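Local coordinates for ribonucleotide monophosphatase NagD (Escherichia coli, PDB 2C4N), which dephosphorylates ribonucleoside 5'-monophosphates, and probably a broad range of other phosphate compounds including nucleoside di- and triphosphates, as a magnesium-dependent HAD-superfamily hydrolase, at residues A[154-159]-A[171-176]. Numbering follows the deposited sequence.
With PO4 (phosphate ion), chain C; PO4 (phosphate ion), chain D.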
loop_
_atom_site.group_PDB
_atom_site.type_symbol
_atom_site.label_atom_id
_atom_site.label_comp_id
_atom_site.label_asym_id
_atom_site.label_seq_id
_atom_site.Cartn_x
_atom_site.Cartn_y
_atom_site.Cartn_z
ATOM N N PRO A 154 -16.234 9.531 10.481
ATOM C CA PRO A 154 -16.017 8.716 9.284
ATOM C C PRO A 154 -16.689 9.347 8.067
ATOM O O PRO A 154 -17.804 9.866 8.164
ATOM C CB PRO A 154 -16.652 7.377 9.660
ATOM C CG PRO A 154 -16.438 7.314 11.157
ATOM C CD PRO A 154 -16.805 8.723 11.572
ATOM N N ALA A 155 -15.991 9.312 6.936
ATOM C CA ALA A 155 -16.504 9.845 5.682
ATOM C C ALA A 155 -16.466 8.703 4.673
ATOM O O ALA A 155 -16.013 7.603 4.996
ATOM C CB ALA A 155 -15.642 11.010 5.208
ATOM N N CYS A 156 -16.929 8.964 3.455
ATOM C CA CYS A 156 -16.969 7.947 2.412
ATOM C C CYS A 156 -15.754 7.018 2.337
ATOM O O CYS A 156 -15.903 5.793 2.313
ATOM C CB CYS A 156 -17.170 8.615 1.052
ATOM S SG CYS A 156 -17.310 7.455 -0.314
ATOM N N GLY A 157 -14.560 7.601 2.290
ATOM C CA GLY A 157 -13.345 6.805 2.197
ATOM C C GLY A 157 -13.210 5.762 3.290
ATOM O O GLY A 157 -12.728 4.653 3.044
ATOM N N ALA A 158 -13.629 6.119 4.499
ATOM C CA ALA A 158 -13.558 5.208 5.638
ATOM C C ALA A 158 -14.590 4.086 5.521
ATOM O O ALA A 158 -14.341 2.952 5.938
ATOM C CB ALA A 158 -13.766 5.983 6.938
ATOM N N LEU A 159 -15.751 4.406 4.959
ATOM C CA LEU A 159 -16.804 3.413 4.780
ATOM C C LEU A 159 -16.400 2.415 3.701
ATOM O O LEU A 159 -16.767 1.243 3.754
ATOM C CB LEU A 159 -18.129 4.083 4.392
ATOM C CG LEU A 159 -18.649 5.204 5.310
ATOM C CD1 LEU A 159 -20.110 5.479 4.978
ATOM C CD2 LEU A 159 -18.515 4.805 6.764
ATOM N N PRO A 171 -13.109 1.172 -5.360
ATOM C CA PRO A 171 -14.168 1.836 -6.115
ATOM C C PRO A 171 -13.621 2.945 -6.982
ATOM O O PRO A 171 -12.462 3.347 -6.853
ATOM C CB PRO A 171 -15.054 2.402 -5.016
ATOM C CG PRO A 171 -14.010 2.890 -4.018
ATOM C CD PRO A 171 -13.004 1.728 -3.995
ATOM N N PHE A 172 -14.470 3.429 -7.871
ATOM C CA PHE A 172 -14.130 4.554 -8.705
ATOM C C PHE A 172 -14.678 5.714 -7.877
ATOM O O PHE A 172 -15.887 5.770 -7.620
ATOM C CB PHE A 172 -14.871 4.498 -10.043
ATOM C CG PHE A 172 -14.716 5.748 -10.868
ATOM C CD1 PHE A 172 -13.525 6.012 -11.541
ATOM C CD2 PHE A 172 -15.742 6.684 -10.934
ATOM C CE1 PHE A 172 -13.364 7.190 -12.265
ATOM C CE2 PHE A 172 -15.589 7.864 -11.655
ATOM C CZ PHE A 172 -14.400 8.117 -12.320
ATOM N N TYR A 173 -13.800 6.609 -7.433
ATOM C CA TYR A 173 -14.226 7.768 -6.655
ATOM C C TYR A 173 -14.599 8.868 -7.636
ATOM O O TYR A 173 -13.805 9.237 -8.503
ATOM C CB TYR A 173 -13.107 8.256 -5.725
ATOM C CG TYR A 173 -12.889 7.384 -4.506
ATOM C CD1 TYR A 173 -11.761 6.574 -4.392
ATOM C CD2 TYR A 173 -13.809 7.378 -3.462
ATOM C CE1 TYR A 173 -11.554 5.777 -3.262
ATOM C CE2 TYR A 173 -13.615 6.587 -2.331
ATOM C CZ TYR A 173 -12.486 5.792 -2.237
ATOM O OH TYR A 173 -12.312 5.013 -1.115
ATOM N N VAL A 174 -15.813 9.384 -7.499
ATOM C CA VAL A 174 -16.305 10.422 -8.396
ATOM C C VAL A 174 -15.738 11.805 -8.084
ATOM O O VAL A 174 -15.468 12.588 -8.993
ATOM C CB VAL A 174 -17.855 10.487 -8.350
ATOM C CG1 VAL A 174 -18.365 11.655 -9.194
ATOM C CG2 VAL A 174 -18.446 9.173 -8.859
ATOM N N GLY A 175 -15.551 12.101 -6.802
ATOM C CA GLY A 175 -15.051 13.413 -6.413
ATOM C C GLY A 175 -13.562 13.664 -6.587
ATOM O O GLY A 175 -12.824 12.794 -7.053
ATOM N N LYS A 176 -13.126 14.869 -6.216
ATOM C CA LYS A 176 -11.714 15.249 -6.305
ATOM C C LYS A 176 -10.911 14.217 -5.516
ATOM O O LYS A 176 -11.397 13.685 -4.519
ATOM C CB LYS A 176 -11.497 16.632 -5.680
ATOM C CG LYS A 176 -12.265 17.767 -6.333
ATOM C CD LYS A 176 -12.175 19.036 -5.487
ATOM C CE LYS A 176 -13.009 18.920 -4.211
ATOM N NZ LYS A 176 -12.683 19.997 -3.228
HETATM P P PO4 C . -11.308 17.810 -0.193
HETATM O O1 PO4 C . -12.657 18.144 0.326
HETATM O O2 PO4 C . -10.305 17.984 0.884
HETATM O O3 PO4 C . -11.293 16.403 -0.659
HETATM O O4 PO4 C . -10.977 18.706 -1.328
HETATM P P PO4 D . -14.721 20.663 0.173
HETATM O O1 PO4 D . -15.760 21.660 -0.183
HETATM O O2 PO4 D . -14.459 19.781 -0.990
HETATM O O3 PO4 D . -13.480 21.357 0.553
HETATM O O4 PO4 D . -15.195 19.849 1.322
#
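In the beta-alpha-beta unit formed by strand 139-142, helix 156-167 and strand 172-173, the first turn of the helix meets the closing strand through C156, G157 and Y173. The example illustrates how such a unit joins a helix to the strand that follows it. Y173 reaches across with its hydroxyl, and OH ends 3.9 Å from G157 CA, a van der Waals contact with the backbone of the first helical turn. C156 comes to the rim of the same ring, its SG lying near the ring plane and 4.3 Å from Y173 CE2. The phenol is directed there because CG of Y173 stands anti to the carbonyl carbon (chi1 -75°). From the residue just before the strand, P171 CG sits 3.7 Å above one face of the Y173 ring, offset toward the rim. A155 occupies the N-cap position, and its carbonyl O receives L159 N at 3.2 Å.

Beyond the strand the chain runs to K176, whose side chain, bent at chi3 (-72°), bridges two phosphate ions, probably from the crystallisation liquor. Its NZ donates to O4 of the chain C phosphate at 2.9 Å and to O2 of the chain D phosphate at 2.9 Å. The same ammonium forms salt bridges with D9, a magnesium ligand, and D206, while N43 OD1 accepts a bond from the backbone N of K176. A methionine here would probably leave both phosphates without this shared donor and D206 without its salt bridge to the ammonium. The strand thus leads from a parallel sheet to K176, in a position consistent with the substrate-binding lysine of HAD phosphatases.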